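Local coordinates for protein dioxygenase (Pseudomonas brassicacearum, PDB 5V2D) that probably cleaves the central double bond of lignin-derived stilbenes with molecular oxygen, using an iron centre held by four histidines, at residues Pro267-Phe279 and Met319-Ala333. Sequence-based numbering, arbitrary orientation.
Sequences PHFQWQPDLPQLF and MPVTGGNIFYFFPQA
The carboxamide of N325 lies flat on the indole of W271, the two planes only 3° apart. N325 CB sits over the five-membered ring, 3.5 Å from its centroid, in a CH-pi contact. The amide runs on from there, with ND2 beside W271 CB and OD1 over CE3. W271 CG is anti to the backbone N (chi1 -177°), which carries the indole over N325, and the two side chains run antiparallel. N325 OD1 accepts from F327 N at 2.9 Å, which makes an Asx turn, and ND2 gives weak bonds to the carbonyls of F327 and F330. The F330 carbonyl takes the one direct hydrogen bond between the segments, from W271 N (3.2 Å to F330 O). At the indole edge, Q332 OE1 comes close to W271 CD1 and the P273 ring, while Q332 NE2 turns to D334. The indole NE1 bonds to D299. The extended Q270 chain lies along P331 O and A333, and Q270 OE1 and O accept from Q272 NE2.

F269 and F330 form a T-shaped pair. The edge of F269 meets the face of F330, with planes at 71° and centroids 5.1 Å apart. F269 CB covers that same face, and F329 packs on the opposite one.

One water joins F269 O to P331 O, and another joins W271 O to A333 N. Strand 269-271 pairs with strand 255-257, so the contact ties this two-stranded sheet to the loop after strand 314-322. F279 meets M319. The side chain of M319 is about 11 Å from the bound iron. With a single direct hydrogen bond, the join probably owes much to the parallel amide-indole stack, the T-shaped phenylalanine pair and the two water bridges, while the Asx turn probably keeps the amide parallel to the indole.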
loop_
_atom_site.group_PDB
_atom_site.type_symbol
_atom_site.label_atom_id
_atom_site.label_comp_id
_atom_site.label_asym_id
_atom_site.label_seq_id
_atom_site.Cartn_x
_atom_site.Cartn_y
_atom_site.Cartn_z
ATOM N N PRO A 267 -14.705 -3.535 -15.823
ATOM C CA PRO A 267 -13.684 -3.549 -14.777
ATOM C C PRO A 267 -13.099 -4.909 -14.479
ATOM O O PRO A 267 -13.762 -5.939 -14.623
ATOM C CB PRO A 267 -14.426 -2.996 -13.559
ATOM C CG PRO A 267 -15.719 -2.364 -14.098
ATOM C CD PRO A 267 -16.061 -3.254 -15.254
ATOM N N HIS A 268 -11.841 -4.927 -14.024
ATOM C CA HIS A 268 -11.168 -6.187 -13.656
ATOM C C HIS A 268 -11.885 -6.895 -12.505
ATOM O O HIS A 268 -12.059 -8.090 -12.551
ATOM C CB HIS A 268 -9.736 -5.912 -13.289
ATOM C CG HIS A 268 -8.894 -7.137 -13.034
ATOM N ND1 HIS A 268 -7.940 -7.563 -13.925
ATOM C CD2 HIS A 268 -8.815 -7.947 -11.953
ATOM C CE1 HIS A 268 -7.339 -8.625 -13.410
ATOM N NE2 HIS A 268 -7.877 -8.901 -12.238
ATOM N N PHE A 269 -12.312 -6.144 -11.509
ATOM C CA PHE A 269 -12.991 -6.681 -10.339
ATOM C C PHE A 269 -14.433 -6.145 -10.226
ATOM O O PHE A 269 -14.714 -5.030 -10.654
ATOM C CB PHE A 269 -12.289 -6.200 -9.045
ATOM C CG PHE A 269 -10.899 -6.741 -8.863
ATOM C CD1 PHE A 269 -10.700 -8.060 -8.512
ATOM C CD2 PHE A 269 -9.808 -5.934 -9.052
ATOM C CE1 PHE A 269 -9.408 -8.552 -8.320
ATOM C CE2 PHE A 269 -8.510 -6.412 -8.884
ATOM C CZ PHE A 269 -8.324 -7.732 -8.532
ATOM N N GLN A 270 -15.251 -6.915 -9.531
ATOM C CA GLN A 270 -16.613 -6.528 -9.186
ATOM C C GLN A 270 -16.967 -6.942 -7.764
ATOM O O GLN A 270 -16.818 -8.095 -7.385
ATOM C CB GLN A 270 -17.565 -7.262 -10.172
ATOM C CG GLN A 270 -19.021 -6.819 -10.051
ATOM C CD GLN A 270 -19.934 -7.594 -10.974
ATOM O OE1 GLN A 270 -20.253 -8.755 -10.718
ATOM N NE2 GLN A 270 -20.305 -6.974 -12.034
ATOM N N TRP A 271 -17.482 -6.026 -6.990
ATOM C CA TRP A 271 -17.921 -6.336 -5.611
ATOM C C TRP A 271 -19.116 -7.267 -5.598
ATOM O O TRP A 271 -20.016 -7.089 -6.401
ATOM C CB TRP A 271 -18.285 -5.052 -4.921
ATOM C CG TRP A 271 -18.690 -5.219 -3.498
ATOM C CD1 TRP A 271 -19.954 -5.155 -2.992
ATOM C CD2 TRP A 271 -17.825 -5.419 -2.417
ATOM N NE1 TRP A 271 -19.923 -5.335 -1.667
ATOM C CE2 TRP A 271 -18.624 -5.492 -1.267
ATOM C CE3 TRP A 271 -16.411 -5.521 -2.293
ATOM C CZ2 TRP A 271 -18.083 -5.667 0.012
ATOM C CZ3 TRP A 271 -15.887 -5.711 -1.005
ATOM C CH2 TRP A 271 -16.719 -5.795 0.110
ATOM N N GLN A 272 -19.058 -8.259 -4.715
ATOM C CA GLN A 272 -20.102 -9.269 -4.505
ATOM C C GLN A 272 -20.582 -9.068 -3.068
ATOM O O GLN A 272 -19.881 -9.365 -2.143
ATOM C CB GLN A 272 -19.558 -10.650 -4.694
ATOM C CG GLN A 272 -18.840 -10.872 -6.031
ATOM C CD GLN A 272 -19.697 -10.521 -7.242
ATOM O OE1 GLN A 272 -20.795 -10.876 -7.244
ATOM N NE2 GLN A 272 -19.189 -9.791 -8.216
ATOM N N PRO A 273 -21.760 -8.456 -2.880
ATOM C CA PRO A 273 -22.216 -8.140 -1.526
ATOM C C PRO A 273 -22.730 -9.327 -0.679
ATOM O O PRO A 273 -22.989 -9.186 0.475
ATOM C CB PRO A 273 -23.373 -7.157 -1.784
ATOM C CG PRO A 273 -23.936 -7.623 -3.086
ATOM C CD PRO A 273 -22.712 -7.961 -3.894
ATOM N N ASP A 274 -22.816 -10.499 -1.258
ATOM C CA ASP A 274 -23.391 -11.682 -0.612
ATOM C C ASP A 274 -22.361 -12.812 -0.616
ATOM O O ASP A 274 -22.695 -13.968 -0.686
ATOM C CB ASP A 274 -24.646 -12.106 -1.419
ATOM C CG ASP A 274 -24.348 -12.330 -2.889
ATOM O OD1 ASP A 274 -23.222 -11.933 -3.430
ATOM O OD2 ASP A 274 -25.256 -12.912 -3.515
ATOM N N LEU A 275 -21.086 -12.466 -0.586
ATOM C CA LEU A 275 -19.975 -13.431 -0.601
ATOM C C LEU A 275 -19.206 -13.244 0.704
ATOM O O LEU A 275 -18.726 -12.155 0.981
ATOM C CB LEU A 275 -18.991 -13.089 -1.682
ATOM C CG LEU A 275 -18.516 -14.040 -2.727
ATOM C CD1 LEU A 275 -17.156 -13.532 -3.212
ATOM C CD2 LEU A 275 -18.521 -15.503 -2.365
ATOM N N PRO A 276 -19.090 -14.287 1.493
ATOM C CA PRO A 276 -18.304 -14.153 2.727
ATOM C C PRO A 276 -16.828 -13.719 2.460
ATOM O O PRO A 276 -16.205 -14.127 1.489
ATOM C CB PRO A 276 -18.378 -15.545 3.330
ATOM C CG PRO A 276 -19.625 -16.185 2.771
ATOM C CD PRO A 276 -19.772 -15.607 1.388
ATOM N N GLN A 277 -16.330 -12.869 3.331
ATOM C CA GLN A 277 -14.891 -12.675 3.477
ATOM C C GLN A 277 -14.331 -14.071 3.673
ATOM O O GLN A 277 -14.887 -14.873 4.429
ATOM C CB GLN A 277 -14.608 -11.754 4.660
ATOM C CG GLN A 277 -14.926 -10.292 4.378
ATOM C CD GLN A 277 -14.823 -9.456 5.622
ATOM O OE1 GLN A 277 -13.784 -8.887 5.906
ATOM N NE2 GLN A 277 -15.864 -9.441 6.413
ATOM N N LEU A 278 -13.285 -14.404 2.960
ATOM C CA LEU A 278 -12.710 -15.753 3.061
ATOM C C LEU A 278 -11.216 -15.612 3.454
ATOM O O LEU A 278 -10.549 -14.656 3.061
ATOM C CB LEU A 278 -12.905 -16.389 1.726
ATOM C CG LEU A 278 -12.896 -17.852 1.552
ATOM C CD1 LEU A 278 -13.866 -18.600 2.448
ATOM C CD2 LEU A 278 -13.160 -18.214 0.091
ATOM N N PHE A 279 -10.703 -16.565 4.226
ATOM C CA PHE A 279 -9.299 -16.591 4.633
ATOM C C PHE A 279 -8.741 -17.991 4.431
ATOM O O PHE A 279 -9.341 -18.978 4.953
ATOM C CB PHE A 279 -9.188 -16.227 6.106
ATOM C CG PHE A 279 -9.751 -14.869 6.432
ATOM C CD1 PHE A 279 -11.110 -14.692 6.703
ATOM C CD2 PHE A 279 -8.917 -13.754 6.423
ATOM C CE1 PHE A 279 -11.630 -13.475 7.007
ATOM C CE2 PHE A 279 -9.419 -12.509 6.747
ATOM C CZ PHE A 279 -10.759 -12.355 7.057
ATOM N N MET A 319 -6.235 -5.956 11.552
ATOM C CA MET A 319 -6.414 -5.167 10.357
ATOM C C MET A 319 -7.692 -4.304 10.459
ATOM O O MET A 319 -8.629 -4.704 11.093
ATOM C CB MET A 319 -6.599 -6.085 9.129
ATOM C CG MET A 319 -7.787 -6.982 9.226
ATOM S SD MET A 319 -8.274 -7.841 7.686
ATOM C CE MET A 319 -7.016 -9.066 7.665
ATOM N N PRO A 320 -7.745 -3.190 9.722
ATOM C CA PRO A 320 -9.039 -2.514 9.497
ATOM C C PRO A 320 -9.949 -3.460 8.748
ATOM O O PRO A 320 -9.472 -4.276 7.911
ATOM C CB PRO A 320 -8.674 -1.294 8.658
ATOM C CG PRO A 320 -7.202 -1.154 8.797
ATOM C CD PRO A 320 -6.646 -2.536 9.016
ATOM N N VAL A 321 -11.233 -3.388 9.093
ATOM C CA VAL A 321 -12.289 -4.070 8.395
ATOM C C VAL A 321 -13.400 -3.034 8.149
ATOM O O VAL A 321 -13.778 -2.280 9.094
ATOM C CB VAL A 321 -12.806 -5.230 9.193
ATOM C CG1 VAL A 321 -13.934 -5.961 8.417
ATOM C CG2 VAL A 321 -11.706 -6.247 9.464
ATOM N N THR A 322 -13.866 -2.949 6.910
ATOM C CA THR A 322 -14.870 -1.965 6.560
ATOM C C THR A 322 -16.137 -2.688 6.167
ATOM O O THR A 322 -16.098 -3.673 5.435
ATOM C CB THR A 322 -14.403 -1.116 5.380
ATOM O OG1 THR A 322 -13.203 -0.499 5.775
ATOM C CG2 THR A 322 -15.429 -0.043 4.980
ATOM N N GLY A 323 -17.272 -2.194 6.643
ATOM C CA GLY A 323 -18.551 -2.890 6.380
ATOM C C GLY A 323 -19.234 -2.507 5.069
ATOM O O GLY A 323 -20.413 -2.231 5.085
ATOM N N GLY A 324 -18.529 -2.568 3.933
ATOM C CA GLY A 324 -19.129 -2.428 2.599
ATOM C C GLY A 324 -18.077 -2.064 1.575
ATOM O O GLY A 324 -16.903 -1.932 1.927
ATOM N N ASN A 325 -18.499 -1.898 0.316
ATOM C CA ASN A 325 -17.584 -1.644 -0.773
ATOM C C ASN A 325 -17.087 -0.182 -0.767
ATOM O O ASN A 325 -17.850 0.734 -1.072
ATOM C CB ASN A 325 -18.217 -1.923 -2.129
ATOM C CG ASN A 325 -17.235 -1.807 -3.256
ATOM O OD1 ASN A 325 -16.045 -1.875 -3.015
ATOM N ND2 ASN A 325 -17.726 -1.609 -4.486
ATOM N N ILE A 326 -15.804 -0.003 -0.474
ATOM C CA ILE A 326 -15.161 1.335 -0.575
ATOM C C ILE A 326 -14.569 1.632 -1.980
ATOM O O ILE A 326 -14.140 2.744 -2.263
ATOM C CB ILE A 326 -14.054 1.440 0.492
ATOM C CG1 ILE A 326 -13.775 2.925 0.829
ATOM C CG2 ILE A 326 -12.805 0.675 0.052
ATOM C CD1 ILE A 326 -13.089 3.179 2.200
ATOM N N PHE A 327 -14.525 0.614 -2.830
ATOM C CA PHE A 327 -13.967 0.700 -4.157
ATOM C C PHE A 327 -15.059 1.050 -5.149
ATOM O O PHE A 327 -15.631 0.199 -5.807
ATOM C CB PHE A 327 -13.094 -0.568 -4.474
ATOM C CG PHE A 327 -11.737 -0.626 -3.672
ATOM C CD1 PHE A 327 -11.151 0.539 -3.064
ATOM C CD2 PHE A 327 -11.049 -1.801 -3.538
ATOM C CE1 PHE A 327 -9.899 0.477 -2.360
ATOM C CE2 PHE A 327 -9.827 -1.877 -2.842
ATOM C CZ PHE A 327 -9.233 -0.743 -2.258
ATOM N N TYR A 328 -15.302 2.370 -5.276
ATOM C CA TYR A 328 -16.317 2.875 -6.219
ATOM C C TYR A 328 -16.055 2.449 -7.673
ATOM O O TYR A 328 -16.998 2.284 -8.412
ATOM C CB TYR A 328 -16.557 4.421 -6.054
ATOM C CG TYR A 328 -15.357 5.245 -6.487
ATOM C CD1 TYR A 328 -14.361 5.677 -5.550
ATOM C CD2 TYR A 328 -15.154 5.506 -7.859
ATOM C CE1 TYR A 328 -13.220 6.369 -5.981
ATOM C CE2 TYR A 328 -14.021 6.203 -8.303
ATOM C CZ TYR A 328 -13.057 6.630 -7.366
ATOM O OH TYR A 328 -11.935 7.303 -7.901
ATOM N N PHE A 329 -14.793 2.166 -8.065
ATOM C CA PHE A 329 -14.428 1.769 -9.455
ATOM C C PHE A 329 -14.544 0.294 -9.693
ATOM O O PHE A 329 -14.294 -0.221 -10.821
ATOM C CB PHE A 329 -12.964 2.257 -9.747
ATOM C CG PHE A 329 -12.037 2.173 -8.548
ATOM C CD1 PHE A 329 -11.877 3.230 -7.689
ATOM C CD2 PHE A 329 -11.376 0.992 -8.251
ATOM C CE1 PHE A 329 -11.058 3.140 -6.539
ATOM C CE2 PHE A 329 -10.535 0.917 -7.104
ATOM C CZ PHE A 329 -10.384 1.963 -6.255
ATOM N N PHE A 330 -14.912 -0.459 -8.639
ATOM C CA PHE A 330 -15.283 -1.863 -8.826
ATOM C C PHE A 330 -16.717 -2.104 -8.301
ATOM O O PHE A 330 -16.920 -2.880 -7.406
ATOM C CB PHE A 330 -14.325 -2.831 -8.090
ATOM C CG PHE A 330 -12.828 -2.626 -8.411
ATOM C CD1 PHE A 330 -12.390 -2.510 -9.731
ATOM C CD2 PHE A 330 -11.866 -2.616 -7.393
ATOM C CE1 PHE A 330 -11.054 -2.361 -10.016
ATOM C CE2 PHE A 330 -10.528 -2.501 -7.674
ATOM C CZ PHE A 330 -10.119 -2.334 -8.991
ATOM N N PRO A 331 -17.704 -1.418 -8.891
ATOM C CA PRO A 331 -19.058 -1.485 -8.323
ATOM C C PRO A 331 -19.641 -2.859 -8.455
ATOM O O PRO A 331 -19.227 -3.656 -9.366
ATOM C CB PRO A 331 -19.868 -0.462 -9.166
ATOM C CG PRO A 331 -19.139 -0.452 -10.498
ATOM C CD PRO A 331 -17.653 -0.583 -10.107
ATOM N N GLN A 332 -20.578 -3.174 -7.564
ATOM C CA GLN A 332 -21.374 -4.381 -7.784
ATOM C C GLN A 332 -22.175 -4.354 -9.088
ATOM O O GLN A 332 -22.258 -3.313 -9.730
ATOM C CB GLN A 332 -22.290 -4.670 -6.592
ATOM C CG GLN A 332 -23.231 -3.535 -6.210
ATOM C CD GLN A 332 -23.988 -3.851 -4.956
ATOM O OE1 GLN A 332 -23.417 -4.082 -3.905
ATOM N NE2 GLN A 332 -25.290 -3.842 -5.058
ATOM N N ALA A 333 -22.696 -5.510 -9.482
ATOM C CA ALA A 333 -23.366 -5.718 -10.793
ATOM C C ALA A 333 -24.482 -4.674 -11.026
ATOM O O ALA A 333 -24.488 -4.047 -12.081
ATOM C CB ALA A 333 -23.918 -7.118 -10.940
HETATM O O HOH W 1 -17.146 -3.828 -11.339
HETATM O O HOH W 2 -22.122 -7.613 -8.018
#